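Local coordinates for 2,3,4,5-tetrahydropyridine-2,6-dicarboxylate N-succinyltransferase (Campylobacter jejuni, PDB 2RIJ), which probably catalyses the succinyl-CoA-dependent conversion of cyclic tetrahydrodipicolinate into acyclic N-succinyl-L-2-amino-6-oxopimelate, a step of lysine biosynthesis, at residues A[133-136]-A[140-143]; A[158-163]-A[245-250]. All blocks are in the same frame, centred on the assembly; numbering follows the deposited sequence.

Two contacts whose centres lie about 11 Å apart are arranged in series along the chain. Interaction 1 comes first: the loop after strand 124-129 folds back on the first turn of helix 138-149, within the N-terminal domain. Interaction 2 follows, pairing the loop that leads from that helix to helix 163-166 with residues 245-250 of the left-handed parallel beta-helix. Helix 138-149 serves both, and the loops also touch directly, Pro135 CD lying 3.3 Å from Asn161 O. Together the two contacts form a run of touching loops that leads from the N-terminal domain to a small contact with the hexapeptide-repeat beta-helix.

Interaction 1 (A[133-136]-A[140-143]); sequences KEPL and SIYL
Pro135 meets Ile141 through an apolar contact in which the two side chains cross at a slant. Pro135 CB lies 3.6 Å from Ile141 CG1, and the next ring atom, Pro135 CG, is 3.8 Å from the same methylene. The reach of that branch follows from the first torsion of Ile141 (chi1 -65°), which sets CG1 beside the backbone N and opposite the carbonyl carbon. Beyond the loop, Ile141 also packs on Ala163 and Leu166 of helix 163-166, so the proline covers one part of a larger apolar cluster.

The polar part centres on Ser140. Its OG stands between its own backbone N and carbonyl carbon (chi1 68°) and comes within 3.4 Å of Pro135 CB. The stronger partner of this hydroxyl is Glu80 OE1, with which it is hydrogen-bonded; the same carboxylate oxygen accepts from Leu136 N. One acceptor thus joins the loop backbone to the helix side chain. Further along helix 138-149, Lys144 NZ is hydrogen-bonded to Lys133 O.

The chemistry implies a division of labour: the buried proline and isoleucine make an apolar contact where the chain enters the helix, while the shared carboxylate satisfies the buried serine hydroxyl and a loop amide together.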
ATOM      1  N   LYS A 133      29.278  -4.571 -44.587  1.00 24.52           N
ATOM      2  CA  LYS A 133      29.163  -3.155 -44.336  1.00 25.80           C
ATOM      3  C   LYS A 133      27.758  -2.759 -44.708  1.00 24.45           C
ATOM      4  O   LYS A 133      26.949  -3.586 -45.110  1.00 25.82           O
ATOM      5  CB  LYS A 133      30.178  -2.375 -45.186  1.00 25.01           C
ATOM      6  CG  LYS A 133      31.637  -2.832 -45.067  1.00 31.14           C
ATOM      7  CD  LYS A 133      32.322  -2.300 -43.812  1.00 37.95           C
ATOM      8  N   GLU A 134      27.478  -1.471 -44.603  1.00 26.52           N
ATOM      9  CA  GLU A 134      26.184  -0.964 -44.950  1.00 28.92           C
ATOM     10  C   GLU A 134      25.870  -1.297 -46.399  1.00 28.12           C
ATOM     11  O   GLU A 134      26.730  -1.167 -47.282  1.00 23.46           O
ATOM     12  CB  GLU A 134      26.155   0.536 -44.825  1.00 31.72           C
ATOM     13  CG  GLU A 134      26.286   1.064 -43.441  1.00 43.02           C
ATOM     14  CD  GLU A 134      26.065   2.588 -43.404  1.00 44.16           C
ATOM     15  OE1 GLU A 134      26.137   3.237 -44.497  1.00 59.57           O
ATOM     16  OE2 GLU A 134      25.799   3.104 -42.283  1.00 62.66           O
ATOM     17  N   PRO A 135      24.629  -1.710 -46.657  1.00 25.96           N
ATOM     18  CA  PRO A 135      24.223  -1.989 -48.016  1.00 25.79           C
ATOM     19  C   PRO A 135      24.247  -0.726 -48.868  1.00 26.67           C
ATOM     20  O   PRO A 135      23.912   0.351 -48.391  1.00 25.28           O
ATOM     21  CB  PRO A 135      22.781  -2.517 -47.861  1.00 26.62           C
ATOM     22  CG  PRO A 135      22.314  -2.008 -46.527  1.00 25.29           C
ATOM     23  CD  PRO A 135      23.544  -1.963 -45.678  1.00 28.56           C
ATOM     24  N   LEU A 136      24.633  -0.873 -50.128  1.00 26.77           N
ATOM     25  CA  LEU A 136      24.624   0.242 -51.045  1.00 25.82           C
ATOM     26  C   LEU A 136      23.556   0.145 -52.099  1.00 25.03           C
ATOM     27  O   LEU A 136      23.424   1.024 -52.941  1.00 23.43           O
ATOM     28  CB  LEU A 136      25.986   0.334 -51.687  1.00 25.87           C
ATOM     29  CG  LEU A 136      27.132   0.478 -50.687  1.00 31.01           C
ATOM     30  CD1 LEU A 136      28.419   0.367 -51.441  1.00 30.67           C
ATOM     31  CD2 LEU A 136      27.004   1.808 -49.962  1.00 30.56           C
ATOM     32  N   SER A 140      21.625  -5.643 -52.563  1.00 22.72           N
ATOM     33  CA  SER A 140      22.406  -6.103 -51.427  1.00 23.08           C
ATOM     34  C   SER A 140      21.580  -6.100 -50.132  1.00 21.77           C
ATOM     35  O   SER A 140      21.764  -6.969 -49.304  1.00 21.21           O
ATOM     36  CB  SER A 140      23.714  -5.346 -51.254  1.00 23.53           C
ATOM     37  OG  SER A 140      23.485  -4.024 -50.872  1.00 26.93           O
ATOM     38  N   ILE A 141      20.645  -5.163 -49.976  1.00 23.92           N
ATOM     39  CA  ILE A 141      19.718  -5.213 -48.842  1.00 24.33           C
ATOM     40  C   ILE A 141      18.963  -6.547 -48.870  1.00 22.39           C
ATOM     41  O   ILE A 141      18.835  -7.230 -47.847  1.00 21.52           O
ATOM     42  CB  ILE A 141      18.646  -4.066 -48.852  1.00 28.07           C
ATOM     43  CG1 ILE A 141      19.308  -2.711 -48.690  1.00 27.53           C
ATOM     44  CG2 ILE A 141      17.624  -4.294 -47.707  1.00 29.34           C
ATOM     45  CD1 ILE A 141      18.425  -1.527 -49.069  1.00 28.26           C
ATOM     46  N   TYR A 142      18.467  -6.919 -50.036  1.00 21.10           N
ATOM     47  CA  TYR A 142      17.702  -8.177 -50.155  1.00 21.99           C
ATOM     48  C   TYR A 142      18.573  -9.416 -49.887  1.00 19.45           C
ATOM     49  O   TYR A 142      18.131 -10.356 -49.185  1.00 22.47           O
ATOM     50  CB  TYR A 142      16.983  -8.250 -51.494  1.00 22.39           C
ATOM     51  CG  TYR A 142      15.590  -7.675 -51.461  1.00 17.62           C
ATOM     52  CD1 TYR A 142      15.376  -6.332 -51.627  1.00 20.39           C
ATOM     53  CD2 TYR A 142      14.493  -8.485 -51.159  1.00 25.05           C
ATOM     54  CE1 TYR A 142      14.107  -5.803 -51.561  1.00 19.06           C
ATOM     55  CE2 TYR A 142      13.219  -7.961 -51.097  1.00 23.18           C
ATOM     56  CZ  TYR A 142      13.037  -6.626 -51.314  1.00 23.20           C
ATOM     57  OH  TYR A 142      11.778  -6.072 -51.254  1.00 22.75           O
ATOM     58  N   LEU A 143      19.830  -9.401 -50.349  1.00 21.73           N
ATOM     59  CA  LEU A 143      20.739 -10.506 -50.026  1.00 19.89           C
ATOM     60  C   LEU A 143      20.947 -10.630 -48.482  1.00 19.90           C
ATOM     61  O   LEU A 143      20.955 -11.749 -47.928  1.00 20.46           O
ATOM     62  CB  LEU A 143      22.067 -10.354 -50.738  1.00 22.46           C
ATOM     63  CG  LEU A 143      23.098 -11.453 -50.513  1.00 21.37           C
ATOM     64  CD1 LEU A 143      22.563 -12.848 -50.770  1.00 19.86           C
ATOM     65  CD2 LEU A 143      24.302 -11.146 -51.388  1.00 20.46           C
TER

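Interaction 2 (A[158-163]-A[245-250])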
ATOM      1  N   ILE A 158      24.762  -8.988 -38.947  1.00 25.19           N
ATOM      2  CA  ILE A 158      25.126  -8.294 -40.182  1.00 26.81           C
ATOM      3  C   ILE A 158      24.591  -6.880 -40.259  1.00 26.21           C
ATOM      4  O   ILE A 158      23.614  -6.529 -39.608  1.00 28.11           O
ATOM      5  CB  ILE A 158      24.737  -9.103 -41.479  1.00 26.26           C
ATOM      6  CG1 ILE A 158      23.229  -9.343 -41.565  1.00 27.75           C
ATOM      7  CG2 ILE A 158      25.546 -10.417 -41.605  1.00 24.01           C
ATOM      8  CD1 ILE A 158      22.820  -9.891 -42.926  1.00 27.72           C
ATOM      9  N   ASN A 159      25.252  -6.065 -41.067  1.00 27.82           N
ATOM     10  CA  ASN A 159      24.983  -4.626 -41.136  1.00 24.97           C
ATOM     11  C   ASN A 159      23.835  -4.324 -42.083  1.00 23.82           C
ATOM     12  O   ASN A 159      23.915  -4.575 -43.277  1.00 27.65           O
ATOM     13  CB  ASN A 159      26.273  -3.886 -41.535  1.00 25.33           C
ATOM     14  CG  ASN A 159      26.180  -2.396 -41.343  1.00 28.38           C
ATOM     15  OD1 ASN A 159      25.132  -1.830 -41.512  1.00 29.58           O
ATOM     16  ND2 ASN A 159      27.319  -1.739 -41.038  1.00 25.36           N
ATOM     17  N   LEU A 160      22.775  -3.765 -41.537  1.00 26.74           N
ATOM     18  CA  LEU A 160      21.579  -3.394 -42.276  1.00 27.98           C
ATOM     19  C   LEU A 160      21.352  -1.875 -42.282  1.00 29.22           C
ATOM     20  O   LEU A 160      20.271  -1.399 -42.652  1.00 27.21           O
ATOM     21  CB  LEU A 160      20.358  -4.050 -41.642  1.00 31.91           C
ATOM     22  CG  LEU A 160      20.315  -5.574 -41.524  1.00 31.01           C
ATOM     23  CD1 LEU A 160      18.987  -5.986 -40.815  1.00 30.74           C
ATOM     24  CD2 LEU A 160      20.386  -6.143 -42.928  1.00 30.40           C
ATOM     25  N   ASN A 161      22.361  -1.117 -41.873  1.00 28.25           N
ATOM     26  CA  ASN A 161      22.137   0.312 -41.680  1.00 31.98           C
ATOM     27  C   ASN A 161      21.901   0.993 -42.989  1.00 27.92           C
ATOM     28  O   ASN A 161      22.587   0.704 -43.974  1.00 30.45           O
ATOM     29  CB  ASN A 161      23.314   0.971 -40.961  1.00 33.08           C
ATOM     30  CG  ASN A 161      23.438   0.508 -39.520  1.00 43.63           C
ATOM     31  OD1 ASN A 161      22.431   0.257 -38.840  1.00 58.70           O
ATOM     32  ND2 ASN A 161      24.685   0.365 -39.050  1.00 51.95           N
ATOM     33  N   GLY A 162      20.922   1.897 -43.003  1.00 27.87           N
ATOM     34  CA  GLY A 162      20.579   2.616 -44.221  1.00 27.20           C
ATOM     35  C   GLY A 162      19.544   1.956 -45.105  1.00 29.03           C
ATOM     36  O   GLY A 162      19.117   2.543 -46.105  1.00 28.42           O
ATOM     37  N   ALA A 163      19.105   0.762 -44.725  1.00 28.41           N
ATOM     38  CA  ALA A 163      18.192  -0.015 -45.563  1.00 29.52           C
ATOM     39  C   ALA A 163      16.931   0.774 -45.856  1.00 29.63           C
ATOM     40  O   ALA A 163      16.506   0.865 -47.000  1.00 30.49           O
ATOM     41  CB  ALA A 163      17.868  -1.328 -44.922  1.00 27.38           C
ATOM     42  N   VAL A 245       6.665 -10.614 -35.784  1.00 17.34           N
ATOM     43  CA  VAL A 245       8.146 -10.733 -35.814  1.00 17.98           C
ATOM     44  C   VAL A 245       8.673  -9.784 -36.895  1.00 19.84           C
ATOM     45  O   VAL A 245       8.413  -9.935 -38.118  1.00 17.92           O
ATOM     46  CB  VAL A 245       8.620 -12.116 -36.046  1.00 18.20           C
ATOM     47  CG1 VAL A 245      10.156 -12.217 -35.797  1.00 16.51           C
ATOM     48  CG2 VAL A 245       7.798 -13.149 -35.152  1.00 21.38           C
ATOM     49  N   ASN A 246       9.404  -8.787 -36.438  1.00 21.11           N
ATOM     50  CA  ASN A 246       9.970  -7.793 -37.320  1.00 21.54           C
ATOM     51  C   ASN A 246      11.300  -8.299 -37.931  1.00 22.27           C
ATOM     52  O   ASN A 246      11.806  -9.414 -37.631  1.00 21.99           O
ATOM     53  CB  ASN A 246      10.175  -6.505 -36.527  1.00 19.35           C
ATOM     54  CG  ASN A 246      10.085  -5.233 -37.379  1.00 24.15           C
ATOM     55  OD1 ASN A 246      10.286  -5.257 -38.571  1.00 26.78           O
ATOM     56  ND2 ASN A 246       9.704  -4.128 -36.749  1.00 24.13           N
ATOM     57  N   PHE A 247      11.854  -7.521 -38.846  1.00 23.24           N
ATOM     58  CA  PHE A 247      13.134  -7.903 -39.428  1.00 24.19           C
ATOM     59  C   PHE A 247      14.241  -7.831 -38.386  1.00 21.59           C
ATOM     60  O   PHE A 247      14.141  -7.056 -37.393  1.00 21.28           O
ATOM     61  CB  PHE A 247      13.464  -7.049 -40.658  1.00 25.14           C
ATOM     62  CG  PHE A 247      13.935  -5.694 -40.343  1.00 23.80           C
ATOM     63  CD1 PHE A 247      13.050  -4.667 -40.232  1.00 27.46           C
ATOM     64  CD2 PHE A 247      15.286  -5.437 -40.192  1.00 31.68           C
ATOM     65  CE1 PHE A 247      13.486  -3.386 -39.965  1.00 30.93           C
ATOM     66  CE2 PHE A 247      15.733  -4.154 -39.945  1.00 35.32           C
ATOM     67  CZ  PHE A 247      14.834  -3.143 -39.810  1.00 31.74           C
ATOM     68  N   ASN A 248      15.267  -8.671 -38.585  1.00 23.27           N
ATOM     69  CA  ASN A 248      16.385  -8.825 -37.636  1.00 23.79           C
ATOM     70  C   ASN A 248      15.861  -9.116 -36.194  1.00 25.47           C
ATOM     71  O   ASN A 248      16.405  -8.618 -35.204  1.00 23.05           O
ATOM     72  CB  ASN A 248      17.237  -7.545 -37.667  1.00 24.64           C
ATOM     73  CG  ASN A 248      18.603  -7.730 -37.093  1.00 27.32           C
ATOM     74  OD1 ASN A 248      19.247  -8.784 -37.251  1.00 23.23           O
ATOM     75  ND2 ASN A 248      19.075  -6.688 -36.403  1.00 25.29           N
ATOM     76  N   ALA A 249      14.813  -9.938 -36.118  1.00 22.38           N
ATOM     77  CA  ALA A 249      14.222 -10.404 -34.880  1.00 21.12           C
ATOM     78  C   ALA A 249      13.822 -11.849 -35.057  1.00 21.66           C
ATOM     79  O   ALA A 249      13.604 -12.309 -36.178  1.00 20.81           O
ATOM     80  CB  ALA A 249      12.945  -9.567 -34.494  1.00 17.33           C
ATOM     81  N   GLY A 250      13.700 -12.557 -33.948  1.00 21.83           N
ATOM     82  CA  GLY A 250      13.102 -13.879 -33.953  1.00 22.38           C
ATOM     83  C   GLY A 250      13.508 -14.773 -32.808  1.00 22.63           C
ATOM     84  O   GLY A 250      13.679 -14.321 -31.667  1.00 21.11           O
TER
HETATM   85  O   HOH W   1      21.818  -8.385 -38.422  1.00 23.28           O
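A turn of the left-handed parallel beta-helix, the loop between strands 244-245 and 250-251, receives Leu160 from the N-terminal domain. The methyl Leu160 CD1 does the touching: it meets the Phe247 ring at its edge, near the ring plane, 3.8 Å from Phe247 CD2 and equally far from CE2. The same methyl is 3.9 Å from Asn248 CB, and so it sits where the phenyl edge and the asparagine stem come together. In Asn248, CG anti to the backbone N (chi1 -162°) leaves OD1 where one water can span from it to Ile158 N. That water donates to Asn248 OD1 at 2.9 Å and accepts from Ile158 N at 3.1 Å; OD1 also accepts from Arg156 N.

The loop bearing Leu160 has its own bracing. Asn159 OD1 takes the N-H of Asn161 at 2.9 Å in an Asx turn; overlapping it, a type II beta turn runs from Leu160 to Ala163, with Gly162 as N-cap of helix 163-166.

Around the contact, Leu148 of helix 138-149 packs against both Leu160 and Asn248, Phe205 stacks on Phe247, and backbone bonds from Asn248 to Gly229 and Ser264 tie the receiving loop to adjoining coils of the beta-helix.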